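Local coordinates for protein isochorismatase hydrolase (Alkaliphilus metalliredigens, PDB 3HB7) that probably acts as a hydrolase of the isochorismatase family, akin to the cysteine hydrolases, though its substrate is not established, at residues Ile10-Met15 and Lys40-Val45; Val56-Ala61 and Thr109-Tyr114; Leu74-Val77 and Gly82-Phe85; Ser104-Thr109 and Asn144-Ile149; Val123-Val128 and Val132-Thr137. One frame throughout, in Å; residues are numbered along the deposited sequence.

Contact 1. Residues Ile10-Met15 and Lys40-Val45; sequences ILVIDM and KIFEWV
In the alpha/beta sandwich of the isochorismatase family, Ile-10 and Val-12 of the central strand 8-13 meet Val-45 and Phe-42 of helix 35-47 on one face of the parallel sheet. Ile-10 sends its longer branch across the gap. CG1 lies beside the backbone N and the chain is then extended, chi2 -177°, which brings CD1 to 4.1 Å from CG2 of Val-45; the two side chains pass each other in opposite directions. Two residues on, Val-12 leads with its CG2 branch, which sits at the edge of the Phe-42 ring and near the ring plane, 3.9 Å from CE2 and 4.1 Å from CZ of Phe-42. Helix 35-47 lies on the connection from strand 8-13 to its parallel neighbour 53-60, a beta-alpha-beta crossover, and this interface is the inner side of its first half. No hydrogen bond spans it. Ile-41 also points at the strand, but its CG1 comes no nearer than 4.5 Å to CD1 of Ile-10, and it packs on Val-179 and Tyr-182 of helix 179-187. Where the strand ends, Asp-14 forms a salt bridge with Lys-100 and accepts a hydrogen bond from the backbone N of Glu-60 on OD1.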
# COMPACT_ATOMS: atom_id res chain seq x y z
N ILE E 10 -4.07 45.25 -19.69
CA ILE E 10 -4.56 44.22 -18.84
C ILE E 10 -5.16 43.19 -19.72
O ILE E 10 -6.05 43.47 -20.45
CB ILE E 10 -5.62 44.78 -17.92
CG1 ILE E 10 -5.00 45.84 -17.04
CG2 ILE E 10 -6.23 43.70 -17.07
CD1 ILE E 10 -5.91 46.40 -16.06
N LEU E 11 -4.64 41.98 -19.63
CA LEU E 11 -5.09 40.92 -20.50
C LEU E 11 -6.08 40.05 -19.79
O LEU E 11 -5.81 39.51 -18.77
CB LEU E 11 -3.90 40.09 -20.98
CG LEU E 11 -2.76 40.94 -21.47
CD1 LEU E 11 -1.56 40.14 -21.83
CD2 LEU E 11 -3.18 41.74 -22.62
N VAL E 12 -7.25 39.92 -20.35
CA VAL E 12 -8.26 39.14 -19.73
C VAL E 12 -8.38 37.88 -20.51
O VAL E 12 -8.76 37.89 -21.65
CB VAL E 12 -9.56 39.91 -19.72
CG1 VAL E 12 -10.60 39.17 -19.00
CG2 VAL E 12 -9.36 41.21 -19.09
N ILE E 13 -8.01 36.79 -19.88
CA ILE E 13 -7.77 35.57 -20.59
C ILE E 13 -8.81 34.51 -20.39
O ILE E 13 -8.95 33.96 -19.35
CB ILE E 13 -6.41 35.00 -20.21
CG1 ILE E 13 -5.31 35.89 -20.73
CG2 ILE E 13 -6.25 33.66 -20.77
CD1 ILE E 13 -4.14 35.90 -19.90
N ASP E 14 -9.51 34.26 -21.45
CA ASP E 14 -10.43 33.16 -21.57
C ASP E 14 -11.61 33.10 -20.63
O ASP E 14 -12.09 32.04 -20.32
CB ASP E 14 -9.66 31.85 -21.53
CG ASP E 14 -8.97 31.55 -22.82
OD1 ASP E 14 -9.24 32.20 -23.82
OD2 ASP E 14 -8.16 30.64 -22.83
N MSE E 15 -12.14 34.23 -20.23
CA MSE E 15 -13.32 34.22 -19.42
C MSE E 15 -14.46 34.08 -20.38
O MSE E 15 -15.07 35.03 -20.76
CB MSE E 15 -13.43 35.50 -18.65
CG MSE E 15 -12.27 35.75 -17.69
SE MSE E 15 -12.03 34.51 -16.29
CE MSE E 15 -13.59 34.91 -15.31
N LYS E 40 -14.82 44.50 -10.98
CA LYS E 40 -14.40 45.65 -10.24
C LYS E 40 -13.32 46.37 -11.04
O LYS E 40 -13.36 47.56 -11.20
CB LYS E 40 -13.84 45.19 -8.91
CG LYS E 40 -13.50 46.27 -7.97
CD LYS E 40 -12.34 45.92 -7.09
CE LYS E 40 -12.76 45.38 -5.75
NZ LYS E 40 -11.60 45.21 -4.85
N ILE E 41 -12.33 45.64 -11.49
CA ILE E 41 -11.25 46.22 -12.23
C ILE E 41 -11.75 46.77 -13.55
O ILE E 41 -11.30 47.79 -14.00
CB ILE E 41 -10.05 45.27 -12.34
CG1 ILE E 41 -8.78 46.05 -12.60
CG2 ILE E 41 -10.23 44.29 -13.42
CD1 ILE E 41 -7.66 45.68 -11.71
N PHE E 42 -12.71 46.11 -14.16
CA PHE E 42 -13.17 46.58 -15.44
C PHE E 42 -13.73 47.96 -15.24
O PHE E 42 -13.37 48.89 -15.94
CB PHE E 42 -14.32 45.71 -15.91
CG PHE E 42 -13.92 44.55 -16.76
CD1 PHE E 42 -14.77 44.05 -17.71
CD2 PHE E 42 -12.72 43.95 -16.61
CE1 PHE E 42 -14.42 42.99 -18.46
CE2 PHE E 42 -12.38 42.90 -17.38
CZ PHE E 42 -13.23 42.42 -18.30
N GLU E 43 -14.63 48.09 -14.28
CA GLU E 43 -15.30 49.35 -14.05
C GLU E 43 -14.30 50.40 -13.66
O GLU E 43 -14.38 51.51 -14.09
CB GLU E 43 -16.37 49.20 -12.99
N TRP E 44 -13.33 50.04 -12.85
CA TRP E 44 -12.36 51.02 -12.46
C TRP E 44 -11.58 51.53 -13.62
O TRP E 44 -11.33 52.69 -13.73
CB TRP E 44 -11.39 50.41 -11.51
CG TRP E 44 -10.30 51.29 -11.22
CD1 TRP E 44 -10.34 52.33 -10.40
CD2 TRP E 44 -8.98 51.20 -11.71
NE1 TRP E 44 -9.12 52.94 -10.35
CE2 TRP E 44 -8.26 52.25 -11.16
CE3 TRP E 44 -8.33 50.34 -12.58
CZ2 TRP E 44 -6.93 52.47 -11.43
CZ3 TRP E 44 -7.02 50.55 -12.85
CH2 TRP E 44 -6.32 51.61 -12.27
N VAL E 45 -11.14 50.64 -14.47
CA VAL E 45 -10.40 51.05 -15.65
C VAL E 45 -11.24 51.86 -16.62
O VAL E 45 -10.78 52.82 -17.19
CB VAL E 45 -9.78 49.85 -16.37
CG1 VAL E 45 -9.68 50.10 -17.83
CG2 VAL E 45 -8.44 49.57 -15.81

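Contact 2. Residues Val56-Ala61 and Thr109-Tyr114; sequences VHIQEA and TDLDLY
Val-56 and Ile-58 of strand 53-60 pack against Leu-111 and Tyr-114 in the first turn of helix 111-117, a helix laid over one face of the parallel beta sheet of this alpha/beta fold. Leu-11 of the neighbouring strand 8-13 touches both strand residues and Leu-111, which puts this helix on the face away from helix 35-47. The contact across the two segments is wholly apolar. Leu-111 forks over the strand: its CD1 methyl lies 4.2 Å from CG1 of Val-56, and its CD2 methyl 4.3 Å from CD1 of Ile-58. CG of Leu-111 stands anti to the backbone N, chi1 171°, and this carries the fork out from the helix toward the sheet. Val-56 divides its own methyls between two partners, giving CG1 to the leucine and CG2 to the aromatic ring one helical turn on, where CE2 of Tyr-114 is 4.1 Å away. That methyl approaches the ring obliquely, and the two side chains run past each other in opposite senses.

Aromatic and polar ties lie around this apolar patch. The Tyr-114 ring stacks with Tyr-96 of the edge strand 96-100, and its OH is hydrogen-bonded to ND1 of His-54, a residue just ahead of Val-56 on the same strand. At the start of the helix Asp-110 holds the N-cap position without a capping bond from its side chain. Thr-109 instead forms an ST turn, its OG1 accepting from the backbone N of Leu-111 at 3.2 Å in a nearly straight bond, N-H...O 168°.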
# COMPACT_ATOMS: atom_id res chain seq x y z
N VAL E 56 -7.57 44.37 -22.84
CA VAL E 56 -7.44 43.48 -23.98
C VAL E 56 -8.10 42.17 -23.63
O VAL E 56 -7.82 41.59 -22.63
CB VAL E 56 -5.99 43.23 -24.28
CG1 VAL E 56 -5.82 42.49 -25.54
CG2 VAL E 56 -5.26 44.49 -24.33
N HIS E 57 -9.00 41.71 -24.47
CA HIS E 57 -9.71 40.48 -24.18
C HIS E 57 -9.25 39.36 -25.09
O HIS E 57 -9.25 39.49 -26.29
CB HIS E 57 -11.21 40.65 -24.32
CG HIS E 57 -11.75 41.88 -23.68
ND1 HIS E 57 -12.40 41.86 -22.47
CD2 HIS E 57 -11.75 43.17 -24.08
CE1 HIS E 57 -12.75 43.08 -22.15
NE2 HIS E 57 -12.37 43.89 -23.11
N ILE E 58 -8.85 38.26 -24.49
CA ILE E 58 -8.29 37.18 -25.23
C ILE E 58 -9.13 35.95 -25.15
O ILE E 58 -9.43 35.47 -24.09
CB ILE E 58 -6.89 36.92 -24.75
CG1 ILE E 58 -6.09 38.18 -24.95
CG2 ILE E 58 -6.26 35.83 -25.55
CD1 ILE E 58 -4.88 38.22 -24.22
N GLN E 59 -9.53 35.45 -26.29
CA GLN E 59 -10.39 34.30 -26.36
C GLN E 59 -9.81 33.20 -27.21
O GLN E 59 -9.37 33.42 -28.29
CB GLN E 59 -11.75 34.70 -26.91
CG GLN E 59 -11.77 34.91 -28.36
CD GLN E 59 -13.05 35.45 -28.88
OE1 GLN E 59 -14.09 35.01 -28.49
NE2 GLN E 59 -12.98 36.41 -29.74
N GLU E 60 -9.86 32.00 -26.68
CA GLU E 60 -9.49 30.81 -27.41
C GLU E 60 -10.52 30.59 -28.47
O GLU E 60 -11.68 30.66 -28.20
CB GLU E 60 -9.46 29.63 -26.46
CG GLU E 60 -9.23 28.31 -27.10
CD GLU E 60 -9.04 27.21 -26.10
OE1 GLU E 60 -9.84 26.30 -26.06
OE2 GLU E 60 -8.08 27.26 -25.34
N ALA E 61 -10.06 30.38 -29.68
CA ALA E 61 -10.90 30.19 -30.83
C ALA E 61 -10.37 29.17 -31.82
O ALA E 61 -9.88 29.54 -32.84
CB ALA E 61 -11.13 31.50 -31.50
N THR E 109 -0.45 35.37 -32.79
CA THR E 109 -1.38 36.46 -32.74
C THR E 109 -0.68 37.76 -32.95
O THR E 109 0.51 37.83 -33.04
CB THR E 109 -2.07 36.57 -31.42
OG1 THR E 109 -1.14 37.01 -30.46
CG2 THR E 109 -2.67 35.27 -31.02
N ASP E 110 -1.46 38.82 -32.99
CA ASP E 110 -0.96 40.15 -33.12
C ASP E 110 -0.90 40.91 -31.80
O ASP E 110 -0.80 42.09 -31.78
CB ASP E 110 -1.75 40.90 -34.15
CG ASP E 110 -3.09 41.29 -33.67
OD1 ASP E 110 -3.47 42.40 -33.89
OD2 ASP E 110 -3.77 40.50 -33.07
N LEU E 111 -0.94 40.19 -30.69
CA LEU E 111 -0.94 40.82 -29.39
C LEU E 111 0.30 41.66 -29.14
O LEU E 111 0.18 42.73 -28.64
CB LEU E 111 -1.11 39.78 -28.30
CG LEU E 111 -0.94 40.18 -26.85
CD1 LEU E 111 -1.94 41.17 -26.47
CD2 LEU E 111 -1.02 39.03 -25.89
N ASP E 112 1.47 41.18 -29.50
CA ASP E 112 2.68 41.94 -29.35
C ASP E 112 2.64 43.19 -30.21
O ASP E 112 3.05 44.24 -29.77
CB ASP E 112 3.89 41.10 -29.71
CG ASP E 112 5.18 41.78 -29.42
OD1 ASP E 112 5.35 42.32 -28.34
OD2 ASP E 112 6.06 41.76 -30.26
N LEU E 113 2.13 43.09 -31.42
CA LEU E 113 2.07 44.24 -32.28
C LEU E 113 1.17 45.31 -31.69
O LEU E 113 1.53 46.43 -31.68
CB LEU E 113 1.60 43.89 -33.68
CG LEU E 113 1.47 45.08 -34.62
CD1 LEU E 113 2.77 45.69 -34.94
CD2 LEU E 113 0.77 44.71 -35.85
N TYR E 114 0.03 44.94 -31.15
CA TYR E 114 -0.84 45.89 -30.55
C TYR E 114 -0.17 46.57 -29.37
O TYR E 114 -0.29 47.75 -29.21
CB TYR E 114 -2.10 45.22 -30.09
CG TYR E 114 -3.00 46.07 -29.26
CD1 TYR E 114 -4.03 46.78 -29.83
CD2 TYR E 114 -2.85 46.15 -27.91
CE1 TYR E 114 -4.85 47.55 -29.09
CE2 TYR E 114 -3.66 46.91 -27.16
CZ TYR E 114 -4.67 47.62 -27.74
OH TYR E 114 -5.50 48.39 -26.98

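Contact 3. Residues Leu74-Val77 and Gly82-Phe85; sequences LHAV and GSDF
Ala-76 and Ser-83 bring two pieces of one loop together with their CA atoms 4.9 Å apart, the 74-77 side extended at Ala-76 and Val-77, the 82-85 side helical in its backbone angles at Gly-82 and Ser-83 before it straightens. The methyl of Ala-76 lies mainly against main chain: its CB is 3.9 Å from CA of Ser-83 and 4.2 Å from the carbonyl O of Gly-82. Ser-83 answers with its own CB, which comes to 3.2 Å from the carbonyl O of Val-77, a close approach of carbon to oxygen. Its hydroxyl makes no bond there. OG stands 3.6 Å from Val-77 O; with chi1 at -153° it is directed instead to the carbonyl O of Glu-60, its hydrogen-bond partner. Val-77 O is engaged by OG1 of Thr-80, in the residues between the two pieces, while CB of Val-77 points away from 82-85. Glu-60 also holds the first piece, its OE1 accepting from the backbone N of Ala-76. Backbone hydrogen bonds of Gly-82 with Asp-18 and Asp-84 with Asn-17 tie the second piece to a neighbouring loop. The two pieces belong to the long connection between strands 53-60 and 96-100, folded back beside the C-terminal end of strand 53-60, the end of the sheet where alpha/beta folds usually carry their active sites.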
# COMPACT_ATOMS: atom_id res chain seq x y z
N LEU E 74 -13.12 19.48 -26.81
CA LEU E 74 -12.68 19.80 -25.46
C LEU E 74 -11.99 21.13 -25.43
O LEU E 74 -11.15 21.38 -24.58
CB LEU E 74 -11.74 18.75 -24.92
CG LEU E 74 -12.53 17.62 -24.29
CD1 LEU E 74 -12.66 17.87 -22.82
CD2 LEU E 74 -13.88 17.50 -24.95
N HIS E 75 -12.37 21.98 -26.38
CA HIS E 75 -11.90 23.32 -26.44
C HIS E 75 -12.94 24.20 -27.13
O HIS E 75 -13.82 23.73 -27.79
CB HIS E 75 -10.53 23.36 -27.13
CG HIS E 75 -10.54 22.77 -28.50
ND1 HIS E 75 -11.56 22.98 -29.39
CD2 HIS E 75 -9.65 21.98 -29.13
CE1 HIS E 75 -11.30 22.35 -30.51
NE2 HIS E 75 -10.15 21.73 -30.38
N ALA E 76 -12.83 25.50 -26.91
CA ALA E 76 -13.71 26.46 -27.50
C ALA E 76 -13.46 26.68 -28.98
O ALA E 76 -12.35 26.88 -29.40
CB ALA E 76 -13.57 27.74 -26.78
N VAL E 77 -14.52 26.68 -29.76
CA VAL E 77 -14.39 26.75 -31.19
C VAL E 77 -14.77 28.08 -31.75
O VAL E 77 -15.70 28.69 -31.32
CB VAL E 77 -15.30 25.77 -31.83
CG1 VAL E 77 -15.20 25.90 -33.31
CG2 VAL E 77 -14.95 24.42 -31.40
N GLY E 82 -19.57 29.03 -27.11
CA GLY E 82 -18.59 28.67 -26.11
C GLY E 82 -17.38 29.56 -26.14
O GLY E 82 -16.83 29.87 -25.12
N SER E 83 -17.00 29.96 -27.33
CA SER E 83 -15.88 30.85 -27.55
C SER E 83 -16.07 32.24 -27.00
O SER E 83 -15.12 32.90 -26.67
CB SER E 83 -15.54 30.93 -29.02
OG SER E 83 -14.19 31.23 -29.20
N ASP E 84 -17.32 32.68 -26.94
CA ASP E 84 -17.63 34.05 -26.58
C ASP E 84 -17.44 34.40 -25.14
O ASP E 84 -17.49 33.56 -24.28
CB ASP E 84 -19.05 34.42 -27.00
CG ASP E 84 -19.14 35.81 -27.54
OD1 ASP E 84 -18.11 36.36 -27.94
OD2 ASP E 84 -20.23 36.37 -27.55
N PHE E 85 -17.20 35.67 -24.89
CA PHE E 85 -17.04 36.15 -23.55
C PHE E 85 -18.35 36.03 -22.78
O PHE E 85 -19.41 36.12 -23.33
CB PHE E 85 -16.50 37.57 -23.56
CG PHE E 85 -15.27 37.72 -24.38
CD1 PHE E 85 -14.06 37.41 -23.87
CD2 PHE E 85 -15.34 38.12 -25.67
CE1 PHE E 85 -12.96 37.51 -24.63
CE2 PHE E 85 -14.24 38.21 -26.42
CZ PHE E 85 -13.05 37.91 -25.90

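Contact 4. Residues Ser104-Thr109 and Asn144-Ile149; sequences SGFAHT and NAYKVI
Phe-106 is the centre of this contact, its ring meeting both Asn-144 and Tyr-146 along one side. CD1 of Phe-106 is 3.9 Å from ND2 of Asn-144, with the amide and ring planes 37° apart. The next ring atom, CE1, lies 4.0 Å from CE2 of Tyr-146, and the two aromatic rings meet obliquely, without stacking. Asn-144 in turn puts its backbone O over the centre of the Tyr-146 ring, 4.0 Å above the plane. Its ND2 has a weak hydrogen bond to the carbonyl O of Asp-140. The tyrosine OH is hydrogen-bonded to OD1 of Asp-112.

Turns set both backbones. Ser-104 forms an ST turn, its OG accepting from the backbone N of Phe-106, and a type II turn runs from Phe-106 to Thr-109. Thr-109 OG1 donates back to the carbonyl O of Gly-105 at 2.8 Å, in the carbonyl plane and on a lone pair. Across the contact, Ala-145 is the C' residue of the Schellman motif ending helix 133-143. Phe-106 packs on Leu-111 and Leu-115 of helix 111-117 and on Thr-137, Asp-140 and Ala-141 of helix 133-143, while Asn-144 and Tyr-146 lie in the link from that helix to strand 147-151.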
# COMPACT_ATOMS: atom_id res chain seq x y z
N SER E 104 -0.71 30.46 -25.29
CA SER E 104 -0.35 31.83 -25.12
C SER E 104 -1.21 32.81 -25.88
O SER E 104 -1.61 32.58 -26.99
CB SER E 104 1.09 32.02 -25.53
OG SER E 104 1.61 33.22 -25.12
N GLY E 105 -1.45 33.93 -25.25
CA GLY E 105 -2.07 35.06 -25.87
C GLY E 105 -1.23 35.58 -27.00
O GLY E 105 -1.74 36.11 -27.90
N PHE E 106 0.07 35.43 -26.92
CA PHE E 106 0.97 35.90 -27.94
C PHE E 106 1.20 34.95 -29.10
O PHE E 106 1.73 35.34 -30.07
CB PHE E 106 2.32 36.19 -27.32
CG PHE E 106 2.35 37.37 -26.42
CD1 PHE E 106 2.75 38.58 -26.89
CD2 PHE E 106 2.05 37.26 -25.09
CE1 PHE E 106 2.80 39.64 -26.09
CE2 PHE E 106 2.10 38.32 -24.29
CZ PHE E 106 2.49 39.51 -24.78
N ALA E 107 0.82 33.70 -28.98
CA ALA E 107 1.29 32.73 -29.93
C ALA E 107 0.47 32.78 -31.20
O ALA E 107 -0.69 32.51 -31.19
CB ALA E 107 1.27 31.39 -29.33
N HIS E 108 1.11 33.18 -32.28
CA HIS E 108 0.49 33.32 -33.58
C HIS E 108 -0.56 34.39 -33.64
O HIS E 108 -1.43 34.33 -34.44
CB HIS E 108 -0.08 32.00 -34.06
CG HIS E 108 0.87 30.85 -33.92
ND1 HIS E 108 0.58 29.73 -33.19
CD2 HIS E 108 2.11 30.66 -34.41
CE1 HIS E 108 1.59 28.90 -33.25
NE2 HIS E 108 2.52 29.44 -34.00
N THR E 109 -0.45 35.37 -32.79
CA THR E 109 -1.38 36.46 -32.74
C THR E 109 -0.68 37.76 -32.95
O THR E 109 0.51 37.83 -33.04
CB THR E 109 -2.07 36.57 -31.42
OG1 THR E 109 -1.14 37.01 -30.46
CG2 THR E 109 -2.67 35.27 -31.02
N ASN E 144 9.20 39.02 -24.46
CA ASN E 144 9.17 40.20 -25.29
C ASN E 144 9.55 41.47 -24.54
O ASN E 144 9.28 42.53 -24.99
CB ASN E 144 7.83 40.35 -25.96
CG ASN E 144 7.65 39.42 -27.12
OD1 ASN E 144 8.42 39.45 -28.06
ND2 ASN E 144 6.65 38.59 -27.07
N ALA E 145 10.14 41.32 -23.38
CA ALA E 145 10.68 42.42 -22.61
C ALA E 145 9.65 43.30 -21.94
O ALA E 145 9.98 44.34 -21.45
CB ALA E 145 11.59 43.22 -23.44
N TYR E 146 8.40 42.89 -21.93
CA TYR E 146 7.39 43.59 -21.20
C TYR E 146 7.59 43.33 -19.73
O TYR E 146 8.22 42.37 -19.36
CB TYR E 146 6.02 43.12 -21.63
CG TYR E 146 5.72 43.43 -23.04
CD1 TYR E 146 5.81 44.71 -23.51
CD2 TYR E 146 5.39 42.46 -23.93
CE1 TYR E 146 5.57 45.00 -24.79
CE2 TYR E 146 5.15 42.75 -25.21
CZ TYR E 146 5.24 44.02 -25.64
OH TYR E 146 5.01 44.34 -26.92
N LYS E 147 7.03 44.19 -18.91
CA LYS E 147 7.01 44.02 -17.48
C LYS E 147 5.72 43.35 -17.20
O LYS E 147 4.75 43.68 -17.80
CB LYS E 147 7.04 45.36 -16.79
CG LYS E 147 8.41 45.83 -16.48
CD LYS E 147 8.50 47.31 -16.61
CE LYS E 147 8.00 47.97 -15.37
NZ LYS E 147 8.64 49.28 -15.17
N VAL E 148 5.72 42.40 -16.28
CA VAL E 148 4.55 41.57 -16.05
C VAL E 148 4.03 41.62 -14.64
O VAL E 148 4.75 41.47 -13.71
CB VAL E 148 4.85 40.11 -16.39
CG1 VAL E 148 3.62 39.31 -16.42
CG2 VAL E 148 5.57 40.00 -17.68
N ILE E 149 2.73 41.80 -14.51
CA ILE E 149 2.08 41.78 -13.23
C ILE E 149 1.01 40.72 -13.25
O ILE E 149 0.30 40.59 -14.20
CB ILE E 149 1.47 43.14 -12.89
CG1 ILE E 149 2.53 44.09 -12.41
CG2 ILE E 149 0.49 43.06 -11.81
CD1 ILE E 149 2.15 45.48 -12.55

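Contact 5. Residues Val123-Val128 and Val132-Thr137; sequences VVLTGV and VCVRST
Val-134 carries this contact, its two methyls resting on different parts of segment 123-128. CG2 lies on the backbone where the strand turns its corner, 3.6 Å from N of Val-128 and 3.7 Å from C of Gly-127. CG1, anti to the backbone N, reaches CB of Leu-125 at 4.2 Å. One helical turn later the methyl CG2 of Thr-137 faces CD1 of Leu-125 at 4.4 Å. At the other end of the contact CB of Cys-133 comes within 4.3 Å of the carbonyl O of Val-128.

Around this first shell, Gly-127 takes backbone angles that only glycine holds without strain, phi 110° and psi -157°, and the chain turns a corner here. The helical piece 133-137 then runs back almost antiparallel to the strand piece 123-126, at 172°, and helix 133-143 is the return limb of a beta-alpha-beta unit whose last strand is 147-151. Thr-137 is fixed by its hydroxyl: OG1 donates to Cys-133 O at 2.8 Å from one face of the carbonyl plane, while Thr-137 N bonds the same oxygen from the other. OG1 also accepts from the backbone N of Gly-105. On the far side of the strand Thr-126 turns away from the helix and bonds the carbonyl O of Leu-11.

The helix offers only carbon to the strand, against both side chain and backbone, and no hydrogen bond links the segments. Cys-133 contributes CB rather than SG and occupies the first turn of its helix, a position consistent with that of the nucleophile in related cysteine hydrolases.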
# COMPACT_ATOMS: atom_id res chain seq x y z
N VAL E 123 2.26 44.47 -18.86
CA VAL E 123 1.06 43.70 -19.02
C VAL E 123 0.67 43.11 -17.71
O VAL E 123 1.50 42.69 -16.96
CB VAL E 123 1.20 42.60 -20.10
CG1 VAL E 123 1.97 43.10 -21.26
CG2 VAL E 123 1.85 41.41 -19.55
N VAL E 124 -0.61 43.10 -17.43
CA VAL E 124 -1.08 42.54 -16.19
C VAL E 124 -2.12 41.46 -16.43
O VAL E 124 -2.99 41.62 -17.23
CB VAL E 124 -1.55 43.62 -15.18
CG1 VAL E 124 -1.02 44.97 -15.52
CG2 VAL E 124 -3.01 43.63 -15.03
N LEU E 125 -2.02 40.37 -15.71
CA LEU E 125 -2.69 39.14 -16.08
C LEU E 125 -3.91 38.81 -15.27
O LEU E 125 -3.87 38.81 -14.08
CB LEU E 125 -1.73 37.97 -15.98
CG LEU E 125 -0.74 37.77 -17.09
CD1 LEU E 125 -1.46 37.87 -18.34
CD2 LEU E 125 0.31 38.79 -17.03
N THR E 126 -4.98 38.47 -15.97
CA THR E 126 -6.21 38.11 -15.35
C THR E 126 -6.86 37.00 -16.10
O THR E 126 -6.66 36.85 -17.26
CB THR E 126 -7.17 39.30 -15.28
OG1 THR E 126 -7.50 39.74 -16.59
CG2 THR E 126 -6.54 40.43 -14.54
N GLY E 127 -7.70 36.24 -15.45
CA GLY E 127 -8.27 35.12 -16.11
C GLY E 127 -7.79 33.79 -15.62
O GLY E 127 -7.28 33.65 -14.54
N VAL E 128 -7.93 32.83 -16.50
CA VAL E 128 -7.92 31.45 -16.20
C VAL E 128 -7.22 30.67 -17.33
O VAL E 128 -7.33 31.06 -18.45
CB VAL E 128 -9.38 31.08 -16.09
CG1 VAL E 128 -9.80 30.12 -17.09
CG2 VAL E 128 -9.74 30.71 -14.73
N VAL E 132 -1.94 27.53 -16.58
CA VAL E 132 -1.90 27.18 -17.97
C VAL E 132 -1.79 28.36 -18.89
O VAL E 132 -0.74 28.88 -19.08
CB VAL E 132 -3.09 26.36 -18.34
CG1 VAL E 132 -2.97 25.87 -19.74
CG2 VAL E 132 -3.21 25.21 -17.41
N CYS E 133 -2.89 28.77 -19.46
CA CYS E 133 -2.90 29.85 -20.43
C CYS E 133 -2.44 31.18 -19.84
O CYS E 133 -1.76 31.91 -20.47
CB CYS E 133 -4.23 29.97 -21.16
SG CYS E 133 -4.63 28.64 -22.22
N VAL E 134 -2.80 31.45 -18.60
CA VAL E 134 -2.30 32.62 -17.95
C VAL E 134 -0.80 32.60 -17.79
O VAL E 134 -0.14 33.55 -18.09
CB VAL E 134 -2.94 32.78 -16.59
CG1 VAL E 134 -2.28 33.82 -15.83
CG2 VAL E 134 -4.34 33.09 -16.72
N ARG E 135 -0.26 31.50 -17.33
CA ARG E 135 1.16 31.39 -17.17
C ARG E 135 1.89 31.51 -18.48
O ARG E 135 2.94 32.09 -18.54
CB ARG E 135 1.54 30.12 -16.43
CG ARG E 135 2.61 29.31 -17.08
CD ARG E 135 3.97 29.76 -16.75
NE ARG E 135 4.51 28.97 -15.68
CZ ARG E 135 5.78 28.66 -15.53
NH1 ARG E 135 6.70 29.07 -16.38
NH2 ARG E 135 6.13 27.93 -14.51
N SER E 136 1.33 30.93 -19.52
CA SER E 136 1.93 30.97 -20.83
C SER E 136 2.04 32.37 -21.40
O SER E 136 3.02 32.72 -21.98
CB SER E 136 1.10 30.16 -21.80
OG SER E 136 1.37 28.82 -21.64
N THR E 137 0.98 33.13 -21.24
CA THR E 137 0.94 34.50 -21.67
C THR E 137 1.94 35.36 -20.92
O THR E 137 2.57 36.18 -21.50
CB THR E 137 -0.45 35.05 -21.59
OG1 THR E 137 -1.33 34.11 -22.17
CG2 THR E 137 -0.55 36.27 -22.34

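In the fold
Contacts 1, 2, 4 and 5 all reach one parallel sheet. Strand 8-13 is the seam: Val-12 O accepts from Ile-58 N at 2.9 Å, linking contacts 1 and 2, and Leu-11 N bonds Val-124 O at 2.9 Å toward contact 5. Contacts 4 and 5 join through the paired strands 147-151 and 122-126, their centres 9 Å apart. Contacts 2 and 4 share Thr-109. Contact 3 lies farther out, its centre about 15 Å from that of contact 2, to which Glu-60 connects it. A bound sodium ion lies about 9 Å from the Thr-137 side chain. Asp-14 of contact 1, Cys-133 of contact 5 and Lys-100 probably correspond to the Asp-Lys-Cys catalytic triad of relatives.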